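Local coordinates for circadian clock oscillator protein KaiA (Nostoc sp., PDB 1R5Q) that probably stimulates autophosphorylation of the clock protein KaiC, as a homodimer in the KaiABC oscillator that sets circadian rhythm in cyanobacteria, at residues Q20-Y25 with M79-T84; Q13-Y18 with I54-E59; A42-N47 with C93-G98; K35-I40 with L89-E94. All coordinates share one frame; numbering follows the deposited sequence.

Interaction 1 of 4, residues Q20-Y25 with M79-T84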
loop_
_atom_site.group_PDB
_atom_site.type_symbol
_atom_site.label_atom_id
_atom_site.label_comp_id
_atom_site.label_asym_id
_atom_site.label_seq_id
_atom_site.Cartn_x
_atom_site.Cartn_y
_atom_site.Cartn_z
ATOM N N GLN A 20 5.233 -6.186 -0.480
ATOM C CA GLN A 20 6.403 -6.281 0.387
ATOM C C GLN A 20 6.185 -5.577 1.746
ATOM O O GLN A 20 6.739 -6.006 2.762
ATOM C CB GLN A 20 7.640 -5.717 -0.329
ATOM C CG GLN A 20 8.168 -6.604 -1.495
ATOM C CD GLN A 20 8.295 -8.096 -1.120
ATOM O OE1 GLN A 20 8.860 -8.449 -0.074
ATOM N NE2 GLN A 20 7.764 -8.978 -1.981
ATOM N N ILE A 21 5.380 -4.508 1.779
ATOM C CA ILE A 21 5.104 -3.821 3.051
ATOM C C ILE A 21 4.232 -4.744 3.909
ATOM O O ILE A 21 4.485 -4.935 5.107
ATOM C CB ILE A 21 4.357 -2.457 2.829
ATOM C CG1 ILE A 21 5.319 -1.437 2.213
ATOM C CG2 ILE A 21 3.778 -1.925 4.182
ATOM C CD1 ILE A 21 4.633 -0.211 1.591
ATOM N N LEU A 22 3.200 -5.322 3.313
ATOM C CA LEU A 22 2.348 -6.225 4.071
ATOM C C LEU A 22 3.164 -7.408 4.647
ATOM O O LEU A 22 3.067 -7.708 5.826
ATOM C CB LEU A 22 1.230 -6.779 3.184
ATOM C CG LEU A 22 0.102 -5.827 2.751
ATOM C CD1 LEU A 22 -0.747 -6.474 1.660
ATOM C CD2 LEU A 22 -0.750 -5.462 3.959
ATOM N N LEU A 23 3.964 -8.061 3.803
ATOM C CA LEU A 23 4.748 -9.216 4.226
ATOM C C LEU A 23 5.841 -8.913 5.242
ATOM O O LEU A 23 6.368 -9.827 5.885
ATOM C CB LEU A 23 5.344 -9.923 3.002
ATOM C CG LEU A 23 4.269 -10.473 2.044
ATOM C CD1 LEU A 23 4.906 -11.220 0.865
ATOM C CD2 LEU A 23 3.336 -11.391 2.831
ATOM N N SER A 24 6.209 -7.647 5.399
ATOM C CA SER A 24 7.221 -7.348 6.397
ATOM C C SER A 24 6.636 -6.491 7.512
ATOM O O SER A 24 7.343 -6.129 8.452
ATOM C CB SER A 24 8.390 -6.613 5.760
ATOM O OG SER A 24 8.051 -5.264 5.559
ATOM N N TYR A 25 5.338 -6.194 7.430
ATOM C CA TYR A 25 4.710 -5.316 8.411
ATOM C C TYR A 25 4.767 -5.748 9.872
ATOM O O TYR A 25 4.887 -4.913 10.778
ATOM C CB TYR A 25 3.244 -5.064 8.067
ATOM C CG TYR A 25 2.697 -3.876 8.837
ATOM C CD1 TYR A 25 3.005 -2.565 8.441
ATOM C CD2 TYR A 25 1.913 -4.051 9.985
ATOM C CE1 TYR A 25 2.557 -1.471 9.164
ATOM C CE2 TYR A 25 1.451 -2.942 10.714
ATOM C CZ TYR A 25 1.786 -1.664 10.294
ATOM O OH TYR A 25 1.395 -0.578 11.031
ATOM N N MET A 79 -7.694 -10.028 8.638
ATOM C CA MET A 79 -8.132 -8.740 9.163
ATOM C C MET A 79 -7.063 -7.956 9.911
ATOM O O MET A 79 -7.170 -6.729 10.045
ATOM C CB MET A 79 -9.373 -8.923 10.037
ATOM C CG MET A 79 -10.541 -9.528 9.277
ATOM S SD MET A 79 -12.121 -9.527 10.152
ATOM C CE MET A 79 -11.881 -10.881 11.306
ATOM N N ASP A 80 -6.022 -8.638 10.386
ATOM C CA ASP A 80 -4.954 -7.931 11.090
ATOM C C ASP A 80 -4.223 -6.980 10.137
ATOM O O ASP A 80 -3.644 -5.998 10.570
ATOM C CB ASP A 80 -3.944 -8.906 11.725
ATOM C CG ASP A 80 -4.501 -9.616 12.955
ATOM O OD1 ASP A 80 -5.338 -9.014 13.673
ATOM O OD2 ASP A 80 -4.084 -10.777 13.205
ATOM N N TYR A 81 -4.238 -7.275 8.841
ATOM C CA TYR A 81 -3.580 -6.387 7.887
ATOM C C TYR A 81 -4.320 -5.038 7.764
ATOM O O TYR A 81 -3.843 -4.136 7.082
ATOM C CB TYR A 81 -3.420 -7.077 6.516
ATOM C CG TYR A 81 -2.250 -8.051 6.479
ATOM C CD1 TYR A 81 -2.432 -9.402 6.120
ATOM C CD2 TYR A 81 -0.970 -7.634 6.848
ATOM C CE1 TYR A 81 -1.350 -10.308 6.135
ATOM C CE2 TYR A 81 0.115 -8.524 6.869
ATOM C CZ TYR A 81 -0.080 -9.855 6.512
ATOM O OH TYR A 81 1.012 -10.709 6.510
ATOM N N ARG A 82 -5.471 -4.891 8.423
ATOM C CA ARG A 82 -6.170 -3.605 8.399
ATOM C C ARG A 82 -5.320 -2.574 9.150
ATOM O O ARG A 82 -5.457 -1.360 8.941
ATOM C CB ARG A 82 -7.545 -3.718 9.041
ATOM C CG ARG A 82 -8.503 -4.555 8.212
ATOM C CD ARG A 82 -9.844 -4.659 8.880
ATOM N NE ARG A 82 -10.738 -5.575 8.178
ATOM C CZ ARG A 82 -11.881 -6.024 8.687
ATOM N NH1 ARG A 82 -12.264 -5.643 9.900
ATOM N NH2 ARG A 82 -12.648 -6.842 7.976
ATOM N N LEU A 83 -4.431 -3.063 10.017
ATOM C CA LEU A 83 -3.533 -2.184 10.768
ATOM C C LEU A 83 -2.576 -1.514 9.776
ATOM O O LEU A 83 -2.259 -0.320 9.877
ATOM C CB LEU A 83 -2.718 -2.996 11.789
ATOM C CG LEU A 83 -3.539 -3.542 12.966
ATOM C CD1 LEU A 83 -2.690 -4.482 13.834
ATOM C CD2 LEU A 83 -4.044 -2.374 13.796
ATOM N N THR A 84 -2.099 -2.321 8.839
ATOM C CA THR A 84 -1.209 -1.860 7.794
ATOM C C THR A 84 -1.902 -0.769 6.968
ATOM O O THR A 84 -1.312 0.273 6.677
ATOM C CB THR A 84 -0.848 -3.000 6.826
ATOM O OG1 THR A 84 -0.253 -4.091 7.561
ATOM C CG2 THR A 84 0.127 -2.474 5.761
#
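Y25 lays one face of its ring over T84. CG stands anti to the backbone N (chi1 -164°), which swings the ring across to the other helix. CB lies 3.7 Å from OG1 of T84. At the ring, CG comes closer to the same OG1, at 3.2 Å, and CD2 is also near it. CD1 leans on the methyl CG2 of T84. Further out, CE1 and CZ lie against T84 CA. This CA sits 4.0 Å from the centroid of the Y25 ring and 13° off its normal, a CH-pi contact. The OH at the tip reaches past the backbone of L83 and is hydrogen-bonded to D87. T84 OG1 itself is buried under the ring and has no hydrogen-bonding partner in the model.

L22 carries most of the rest. Its CD2 touches T84 CG2 at 3.6 Å and Y81 CD2 at the same distance. This one methyl meets a methyl and an aromatic ring at about a right angle to each other. Y81 CE2 also lies 3.2 Å from L22 O. No hydrogen bond crosses between the segments. L22 also packs on L60 and F64 of helix 50-67, and I21 on I36 and F39 of helix 33-45. With these neighbours, L22 and I21 form part of the core of the four-helix bundle of the KaiA C-terminal domain, where helix 8-24 packs on helix 82-100.

Interaction 2 of 4, residues Q13-Y18 with I54-E59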
loop_
_atom_site.group_PDB
_atom_site.type_symbol
_atom_site.label_atom_id
_atom_site.label_comp_id
_atom_site.label_asym_id
_atom_site.label_seq_id
_atom_site.Cartn_x
_atom_site.Cartn_y
_atom_site.Cartn_z
ATOM N N GLN A 13 3.739 -1.745 -10.165
ATOM C CA GLN A 13 4.929 -1.577 -9.339
ATOM C C GLN A 13 4.475 -1.243 -7.902
ATOM O O GLN A 13 5.015 -1.770 -6.927
ATOM C CB GLN A 13 5.815 -0.450 -9.885
ATOM C CG GLN A 13 6.495 -0.779 -11.229
ATOM C CD GLN A 13 7.350 0.365 -11.786
ATOM O OE1 GLN A 13 8.059 0.194 -12.782
ATOM N NE2 GLN A 13 7.277 1.536 -11.148
ATOM N N LEU A 14 3.484 -0.359 -7.779
ATOM C CA LEU A 14 2.975 0.022 -6.465
ATOM C C LEU A 14 2.377 -1.178 -5.744
ATOM O O LEU A 14 2.574 -1.341 -4.546
ATOM C CB LEU A 14 1.931 1.136 -6.601
ATOM C CG LEU A 14 2.556 2.462 -7.027
ATOM C CD1 LEU A 14 1.458 3.477 -7.340
ATOM C CD2 LEU A 14 3.473 2.957 -5.928
ATOM N N LYS A 15 1.635 -2.006 -6.468
ATOM C CA LYS A 15 1.059 -3.204 -5.871
ATOM C C LYS A 15 2.210 -4.099 -5.365
ATOM O O LYS A 15 2.169 -4.632 -4.249
ATOM C CB LYS A 15 0.201 -3.942 -6.905
ATOM C CG LYS A 15 -0.345 -5.277 -6.436
ATOM C CD LYS A 15 -1.557 -5.712 -7.263
ATOM C CE LYS A 15 -2.043 -7.098 -6.848
ATOM N NZ LYS A 15 -3.320 -7.474 -7.537
ATOM N N SER A 16 3.243 -4.245 -6.186
ATOM C CA SER A 16 4.389 -5.049 -5.800
ATOM C C SER A 16 5.015 -4.490 -4.524
ATOM O O SER A 16 5.338 -5.244 -3.609
ATOM C CB SER A 16 5.435 -5.082 -6.929
ATOM O OG SER A 16 6.701 -5.474 -6.420
ATOM N N ASP A 17 5.178 -3.170 -4.466
ATOM C CA ASP A 17 5.779 -2.520 -3.300
ATOM C C ASP A 17 4.943 -2.713 -2.029
ATOM O O ASP A 17 5.495 -2.945 -0.939
ATOM C CB ASP A 17 5.949 -1.021 -3.568
ATOM C CG ASP A 17 6.969 -0.722 -4.687
ATOM O OD1 ASP A 17 6.984 0.424 -5.166
ATOM O OD2 ASP A 17 7.757 -1.614 -5.075
ATOM N N TYR A 18 3.623 -2.605 -2.184
ATOM C CA TYR A 18 2.683 -2.736 -1.077
ATOM C C TYR A 18 2.697 -4.172 -0.573
ATOM O O TYR A 18 2.562 -4.406 0.625
ATOM C CB TYR A 18 1.258 -2.365 -1.520
ATOM C CG TYR A 18 0.284 -2.171 -0.364
ATOM C CD1 TYR A 18 0.350 -1.034 0.441
ATOM C CD2 TYR A 18 -0.665 -3.151 -0.043
ATOM C CE1 TYR A 18 -0.512 -0.872 1.550
ATOM C CE2 TYR A 18 -1.518 -3.004 1.057
ATOM C CZ TYR A 18 -1.433 -1.853 1.846
ATOM O OH TYR A 18 -2.277 -1.680 2.910
ATOM N N ILE A 54 -6.818 1.226 -1.702
ATOM C CA ILE A 54 -7.618 0.277 -0.957
ATOM C C ILE A 54 -7.844 -0.962 -1.796
ATOM O O ILE A 54 -7.892 -2.073 -1.267
ATOM C CB ILE A 54 -8.970 0.890 -0.525
ATOM C CG1 ILE A 54 -8.721 1.990 0.521
ATOM C CG2 ILE A 54 -9.883 -0.192 0.051
ATOM C CD1 ILE A 54 -9.988 2.587 1.112
ATOM N N GLU A 55 -7.963 -0.775 -3.111
ATOM C CA GLU A 55 -8.188 -1.896 -4.009
ATOM C C GLU A 55 -6.942 -2.780 -4.077
ATOM O O GLU A 55 -7.052 -3.998 -4.099
ATOM C CB GLU A 55 -8.573 -1.389 -5.398
ATOM C CG GLU A 55 -9.263 -2.429 -6.238
ATOM C CD GLU A 55 -9.499 -1.949 -7.643
ATOM O OE1 GLU A 55 -8.552 -2.024 -8.467
ATOM O OE2 GLU A 55 -10.629 -1.484 -7.913
ATOM N N ILE A 56 -5.767 -2.162 -4.107
ATOM C CA ILE A 56 -4.512 -2.900 -4.122
ATOM C C ILE A 56 -4.438 -3.748 -2.840
ATOM O O ILE A 56 -4.108 -4.938 -2.891
ATOM C CB ILE A 56 -3.310 -1.938 -4.212
ATOM C CG1 ILE A 56 -3.202 -1.391 -5.648
ATOM C CG2 ILE A 56 -2.017 -2.649 -3.825
ATOM C CD1 ILE A 56 -2.193 -0.293 -5.812
ATOM N N HIS A 57 -4.771 -3.138 -1.701
ATOM C CA HIS A 57 -4.777 -3.844 -0.414
ATOM C C HIS A 57 -5.626 -5.134 -0.505
ATOM O O HIS A 57 -5.141 -6.235 -0.228
ATOM C CB HIS A 57 -5.375 -2.942 0.682
ATOM C CG HIS A 57 -5.392 -3.575 2.042
ATOM N ND1 HIS A 57 -4.319 -3.513 2.909
ATOM C CD2 HIS A 57 -6.345 -4.303 2.675
ATOM C CE1 HIS A 57 -4.610 -4.176 4.015
ATOM N NE2 HIS A 57 -5.834 -4.666 3.898
ATOM N N MET A 58 -6.893 -4.976 -0.886
ATOM C CA MET A 58 -7.809 -6.103 -1.005
ATOM C C MET A 58 -7.334 -7.173 -1.994
ATOM O O MET A 58 -7.484 -8.373 -1.750
ATOM C CB MET A 58 -9.196 -5.606 -1.418
ATOM C CG MET A 58 -9.847 -4.696 -0.390
ATOM S SD MET A 58 -9.719 -5.364 1.301
ATOM C CE MET A 58 -11.056 -6.622 1.276
ATOM N N GLU A 59 -6.763 -6.746 -3.111
ATOM C CA GLU A 59 -6.289 -7.701 -4.092
ATOM C C GLU A 59 -5.165 -8.562 -3.519
ATOM O O GLU A 59 -5.132 -9.775 -3.744
ATOM C CB GLU A 59 -5.796 -6.979 -5.347
ATOM C CG GLU A 59 -6.908 -6.302 -6.134
ATOM C CD GLU A 59 -6.423 -5.746 -7.463
ATOM O OE1 GLU A 59 -5.216 -5.913 -7.784
ATOM O OE2 GLU A 59 -7.251 -5.144 -8.184
#
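Y18 and H57 both place CG anti to the backbone N (chi1 -167° in Y18), and these torsions bring the two ring rims together. The site lies inside the KaiA four-helix bundle, where helices 8-24 and 50-67 pack with their local axes 58° apart. Neither ring covers the face of the other, and their planes stand at 67°. Y18 OH meets H57 ND1 at 2.7 Å in a hydrogen bond, near the planes of both rings. Either atom could be the donor. This bond ties together two buried polar groups. A phenylalanine in place of Y18 lacks the hydroxyl and would probably leave H57 ND1 without its mate and the imidazole freer to turn.

Next to Y18, I56 points its CG2 methyl into the other helix. The methyl lies 3.7 Å from K15 CA and 4.0 Å from Y18 CB. Y18 and K15 both also touch L60. K15 itself runs extended over I56 toward the partly exposed margin. There it has two acidic partners, E59 and E63. Its NZ is modelled 2.5 Å from E59 OE1, a salt bridge whose exact length is doubtful because it is so short.

Interaction 3 of 4, residues A42-N47 with C93-G98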
loop_
_atom_site.group_PDB
_atom_site.type_symbol
_atom_site.label_atom_id
_atom_site.label_comp_id
_atom_site.label_asym_id
_atom_site.label_seq_id
_atom_site.Cartn_x
_atom_site.Cartn_y
_atom_site.Cartn_z
ATOM N N ALA A 42 5.478 7.939 -3.553
ATOM C CA ALA A 42 5.103 7.597 -4.917
ATOM C C ALA A 42 3.619 7.793 -5.194
ATOM O O ALA A 42 3.267 8.322 -6.246
ATOM C CB ALA A 42 5.510 6.147 -5.243
ATOM N N VAL A 43 2.739 7.354 -4.282
ATOM C CA VAL A 43 1.299 7.512 -4.503
ATOM C C VAL A 43 0.942 8.991 -4.387
ATOM O O VAL A 43 0.007 9.468 -5.033
ATOM C CB VAL A 43 0.433 6.675 -3.486
ATOM C CG1 VAL A 43 0.734 5.190 -3.637
ATOM C CG2 VAL A 43 0.724 7.091 -2.075
ATOM N N PHE A 44 1.707 9.693 -3.554
ATOM C CA PHE A 44 1.570 11.128 -3.315
ATOM C C PHE A 44 1.949 11.856 -4.617
ATOM O O PHE A 44 1.184 12.653 -5.135
ATOM C CB PHE A 44 2.531 11.518 -2.199
ATOM C CG PHE A 44 2.538 12.986 -1.852
ATOM C CD1 PHE A 44 1.374 13.637 -1.459
ATOM C CD2 PHE A 44 3.735 13.694 -1.844
ATOM C CE1 PHE A 44 1.400 14.970 -1.057
ATOM C CE2 PHE A 44 3.776 15.022 -1.445
ATOM C CZ PHE A 44 2.602 15.666 -1.046
ATOM N N CYS A 45 3.133 11.564 -5.146
ATOM C CA CYS A 45 3.575 12.206 -6.392
ATOM C C CYS A 45 2.727 11.891 -7.628
ATOM O O CYS A 45 2.604 12.739 -8.509
ATOM C CB CYS A 45 5.022 11.833 -6.675
ATOM S SG CYS A 45 6.101 12.587 -5.500
ATOM N N ALA A 46 2.147 10.691 -7.704
ATOM C CA ALA A 46 1.320 10.319 -8.854
ATOM C C ALA A 46 -0.171 10.656 -8.729
ATOM O O ALA A 46 -0.949 10.322 -9.617
ATOM C CB ALA A 46 1.488 8.828 -9.169
ATOM N N ASN A 47 -0.563 11.299 -7.626
ATOM C CA ASN A 47 -1.953 11.722 -7.394
ATOM C C ASN A 47 -2.925 10.558 -7.424
ATOM O O ASN A 47 -4.071 10.697 -7.844
ATOM C CB ASN A 47 -2.386 12.742 -8.456
ATOM C CG ASN A 47 -3.593 13.557 -8.018
ATOM O OD1 ASN A 47 -4.411 13.993 -8.835
ATOM N ND2 ASN A 47 -3.699 13.770 -6.727
ATOM N N CYS A 93 -2.258 10.803 4.588
ATOM C CA CYS A 93 -2.966 12.008 5.032
ATOM C C CYS A 93 -2.000 13.095 5.483
ATOM O O CYS A 93 -2.161 14.271 5.149
ATOM C CB CYS A 93 -3.902 11.691 6.204
ATOM S SG CYS A 93 -5.390 10.808 5.750
ATOM N N GLU A 94 -1.002 12.693 6.255
ATOM C CA GLU A 94 -0.032 13.634 6.765
ATOM C C GLU A 94 0.833 14.226 5.659
ATOM O O GLU A 94 1.226 15.378 5.755
ATOM C CB GLU A 94 0.825 12.985 7.854
ATOM C CG GLU A 94 0.058 12.752 9.199
ATOM C CD GLU A 94 -0.395 14.058 9.882
ATOM O OE1 GLU A 94 -1.619 14.246 10.074
ATOM O OE2 GLU A 94 0.474 14.893 10.232
ATOM N N ALA A 95 1.123 13.449 4.618
ATOM C CA ALA A 95 1.932 13.944 3.492
ATOM C C ALA A 95 1.152 15.092 2.854
ATOM O O ALA A 95 1.682 16.180 2.615
ATOM C CB ALA A 95 2.165 12.815 2.455
ATOM N N TYR A 96 -0.123 14.839 2.596
ATOM C CA TYR A 96 -0.991 15.835 2.007
ATOM C C TYR A 96 -1.213 17.042 2.926
ATOM O O TYR A 96 -1.145 18.193 2.474
ATOM C CB TYR A 96 -2.338 15.194 1.627
ATOM C CG TYR A 96 -2.327 14.509 0.275
ATOM C CD1 TYR A 96 -2.574 13.131 0.143
ATOM C CD2 TYR A 96 -2.086 15.245 -0.878
ATOM C CE1 TYR A 96 -2.575 12.513 -1.124
ATOM C CE2 TYR A 96 -2.085 14.647 -2.133
ATOM C CZ TYR A 96 -2.328 13.284 -2.254
ATOM O OH TYR A 96 -2.295 12.734 -3.525
ATOM N N ARG A 97 -1.451 16.788 4.212
ATOM C CA ARG A 97 -1.684 17.870 5.166
ATOM C C ARG A 97 -0.448 18.748 5.325
ATOM O O ARG A 97 -0.569 19.971 5.441
ATOM C CB ARG A 97 -2.092 17.327 6.551
ATOM C CG ARG A 97 -2.564 18.439 7.521
ATOM C CD ARG A 97 -3.031 17.906 8.888
ATOM N NE ARG A 97 -1.920 17.305 9.601
ATOM C CZ ARG A 97 -1.199 17.905 10.543
ATOM N NH1 ARG A 97 -1.480 19.144 10.930
ATOM N NH2 ARG A 97 -0.149 17.277 11.062
ATOM N N GLY A 98 0.731 18.125 5.345
ATOM C CA GLY A 98 1.962 18.882 5.492
ATOM C C GLY A 98 2.278 19.730 4.270
ATOM O O GLY A 98 3.141 20.608 4.308
HETATM O O HOH W 1 -2.377 10.054 -3.744
#
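F44 drives an edge of its ring into the face of Y96. The two planes stand at 73° and the centroids are 4.9 Å apart, a T-shaped pair. F44 does the touching with CD1 and CE1. CE1 comes to 3.5 Å from Y96 CD2, while CD1 lies above the centre of the Y96 ring. The torsions of the two residues differ. F44 holds CG anti to the backbone N (chi1 179°). This carries the ring across to A95 and Y96. Y96 has CG anti to the carbonyl carbon instead, and its ring runs past F44 in the opposite direction.

A95 supplies the third part. Its CB sits over one face of the F44 ring, 4.2 Å from the centroid and 15° off the normal, a CH-pi contact. F44 is therefore met on a face by A95 and along its edge by Y96. A99, one turn further on, touches it too.

This is where the C-terminal end of helix 33-45 leans on the last turns of helix 82-100, at the surface of the four-helix bundle. Helix 33-45 ends in a Schellman motif, in which N47 takes a positive phi.

The hydroxyl of Y96 reaches this helix end. One water links the two segments there. It accepts a hydrogen bond from Y96 OH at 2.7 Å and donates one to V43 O at 2.8 Å. The water lies near the plane of the Y96 ring. N47 ND2 approaches the same hydroxyl to 3.6 Å, with its amide plane turned well away from that of the ring.

Interaction 4 of 4, residues K35-I40 with L89-E94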
loop_
_atom_site.group_PDB
_atom_site.type_symbol
_atom_site.label_atom_id
_atom_site.label_comp_id
_atom_site.label_asym_id
_atom_site.label_seq_id
_atom_site.Cartn_x
_atom_site.Cartn_y
_atom_site.Cartn_z
ATOM N N LYS A 35 10.378 1.475 3.395
ATOM C CA LYS A 35 9.512 0.922 2.365
ATOM C C LYS A 35 8.207 1.709 2.344
ATOM O O LYS A 35 7.680 2.027 1.280
ATOM C CB LYS A 35 9.189 -0.545 2.644
ATOM C CG LYS A 35 10.324 -1.520 2.387
ATOM C CD LYS A 35 9.881 -2.959 2.696
ATOM C CE LYS A 35 11.037 -3.941 2.516
ATOM N NZ LYS A 35 10.696 -5.306 2.992
ATOM N N ILE A 36 7.697 2.020 3.529
ATOM C CA ILE A 36 6.447 2.756 3.659
ATOM C C ILE A 36 6.621 4.199 3.213
ATOM O O ILE A 36 5.776 4.740 2.515
ATOM C CB ILE A 36 5.923 2.734 5.125
ATOM C CG1 ILE A 36 5.373 1.339 5.462
ATOM C CG2 ILE A 36 4.822 3.774 5.311
ATOM C CD1 ILE A 36 5.003 1.173 6.923
ATOM N N ASP A 37 7.724 4.818 3.615
ATOM C CA ASP A 37 7.971 6.202 3.245
ATOM C C ASP A 37 8.072 6.347 1.731
ATOM O O ASP A 37 7.551 7.297 1.160
ATOM C CB ASP A 37 9.243 6.723 3.924
ATOM C CG ASP A 37 9.016 7.087 5.391
ATOM O OD1 ASP A 37 7.921 7.604 5.726
ATOM O OD2 ASP A 37 9.941 6.879 6.208
ATOM N N LYS A 38 8.714 5.383 1.083
ATOM C CA LYS A 38 8.872 5.417 -0.371
ATOM C C LYS A 38 7.556 5.188 -1.110
ATOM O O LYS A 38 7.296 5.828 -2.132
ATOM C CB LYS A 38 9.896 4.370 -0.821
ATOM C CG LYS A 38 11.327 4.699 -0.443
ATOM C CD LYS A 38 12.307 3.687 -1.059
ATOM C CE LYS A 38 12.187 3.632 -2.586
ATOM N NZ LYS A 38 13.184 2.692 -3.209
ATOM N N PHE A 39 6.745 4.257 -0.602
ATOM C CA PHE A 39 5.444 3.948 -1.183
ATOM C C PHE A 39 4.560 5.196 -1.071
ATOM O O PHE A 39 3.863 5.572 -2.016
ATOM C CB PHE A 39 4.773 2.770 -0.428
ATOM C CG PHE A 39 3.355 2.460 -0.897
ATOM C CD1 PHE A 39 3.134 1.692 -2.035
ATOM C CD2 PHE A 39 2.249 2.975 -0.221
ATOM C CE1 PHE A 39 1.859 1.446 -2.494
ATOM C CE2 PHE A 39 0.950 2.732 -0.679
ATOM C CZ PHE A 39 0.753 1.972 -1.812
ATOM N N ILE A 40 4.587 5.833 0.093
ATOM C CA ILE A 40 3.777 7.024 0.311
ATOM C C ILE A 40 4.156 8.156 -0.661
ATOM O O ILE A 40 3.294 8.781 -1.273
ATOM C CB ILE A 40 3.918 7.515 1.767
ATOM C CG1 ILE A 40 3.322 6.458 2.716
ATOM C CG2 ILE A 40 3.235 8.869 1.949
ATOM C CD1 ILE A 40 1.879 6.021 2.372
ATOM N N LEU A 89 -2.708 4.859 5.220
ATOM C CA LEU A 89 -3.602 5.994 5.025
ATOM C C LEU A 89 -3.278 7.171 5.944
ATOM O O LEU A 89 -3.419 8.319 5.536
ATOM C CB LEU A 89 -5.063 5.574 5.190
ATOM C CG LEU A 89 -5.587 4.583 4.135
ATOM C CD1 LEU A 89 -7.044 4.220 4.419
ATOM C CD2 LEU A 89 -5.451 5.205 2.743
ATOM N N ALA A 90 -2.862 6.888 7.172
ATOM C CA ALA A 90 -2.495 7.936 8.126
ATOM C C ALA A 90 -1.259 8.678 7.591
ATOM O O ALA A 90 -1.172 9.908 7.685
ATOM C CB ALA A 90 -2.170 7.324 9.498
ATOM N N HIS A 91 -0.286 7.922 7.071
ATOM C CA HIS A 91 0.931 8.521 6.511
ATOM C C HIS A 91 0.611 9.328 5.261
ATOM O O HIS A 91 1.190 10.382 5.029
ATOM C CB HIS A 91 1.967 7.450 6.149
ATOM C CG HIS A 91 2.806 7.017 7.308
ATOM N ND1 HIS A 91 2.323 6.207 8.312
ATOM C CD2 HIS A 91 4.075 7.334 7.655
ATOM C CE1 HIS A 91 3.258 6.044 9.229
ATOM N NE2 HIS A 91 4.332 6.718 8.856
ATOM N N LEU A 92 -0.298 8.821 4.442
ATOM C CA LEU A 92 -0.653 9.545 3.239
ATOM C C LEU A 92 -1.352 10.856 3.615
ATOM O O LEU A 92 -1.065 11.899 3.034
ATOM C CB LEU A 92 -1.536 8.689 2.325
ATOM C CG LEU A 92 -1.832 9.279 0.936
ATOM C CD1 LEU A 92 -0.511 9.622 0.225
ATOM C CD2 LEU A 92 -2.635 8.285 0.107
ATOM N N CYS A 93 -2.258 10.803 4.588
ATOM C CA CYS A 93 -2.966 12.008 5.032
ATOM C C CYS A 93 -2.000 13.095 5.483
ATOM O O CYS A 93 -2.161 14.271 5.149
ATOM C CB CYS A 93 -3.902 11.691 6.204
ATOM S SG CYS A 93 -5.390 10.808 5.750
ATOM N N GLU A 94 -1.002 12.693 6.255
ATOM C CA GLU A 94 -0.032 13.634 6.765
ATOM C C GLU A 94 0.833 14.226 5.659
ATOM O O GLU A 94 1.226 15.378 5.755
ATOM C CB GLU A 94 0.825 12.985 7.854
ATOM C CG GLU A 94 0.058 12.752 9.199
ATOM C CD GLU A 94 -0.395 14.058 9.882
ATOM O OE1 GLU A 94 -1.619 14.246 10.074
ATOM O OE2 GLU A 94 0.474 14.893 10.232
#
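I40 meets H91 and L92 with all three of its outer carbons. Its CG1 lies anti to the carbonyl carbon (chi1 -65°), and the second torsion (chi2 -53°) folds CD1 back instead of extending it. CG1 then touches H91 CB at 3.8 Å, and CD1 lies 4.1 Å from the backbone N of L92. The CG2 branch faces the backbone, 4.0 Å from H91 O, and also meets L92 CD1 at 4.2 Å. L92 has its CG anti to the backbone N, which carries CD1 to the I40 side. An alanine in place of I40 keeps none of these outer carbons and is likely to open a gap beside H91 CB and the L92 side chain.

H91 turns its ring with CG anti to the carbonyl carbon. One face then receives I36 CG2, 4.3 Å above the plane and toward the rim. H91 ND1 is hydrogen-bonded to D87 O, which helps fix the ring's rotation.

The local axes of 35-40 and 89-94 cross at -53°. I36 and F39 on helix 33-45 also pack against I21 of helix 8-24. L89 and L92 of helix 82-100 rest on V50 and I53 of helix 50-67.

The four contacts join the helices of one bundle. Interactions 1, 3 and 4 all use helix 82-100, and interactions 1 and 2 share helix 8-24. Interactions 3 and 4 hold the same helix pair at successive levels and share C93 and E94. Interactions 2 and 4 are buried, interaction 1 is partly buried, and interaction 3 lies at the surface. Only interaction 2 has direct hydrogen bonds and a salt bridge across its segments. Interaction 4 is largely apolar, interaction 1 is a ring face over a threonine, and interaction 3, at the surface, pairs an edge-to-face stack with a water bridge. F39 connects neighbouring contacts: its CB touches I21 CD1, and its CZ touches Y18 CD1.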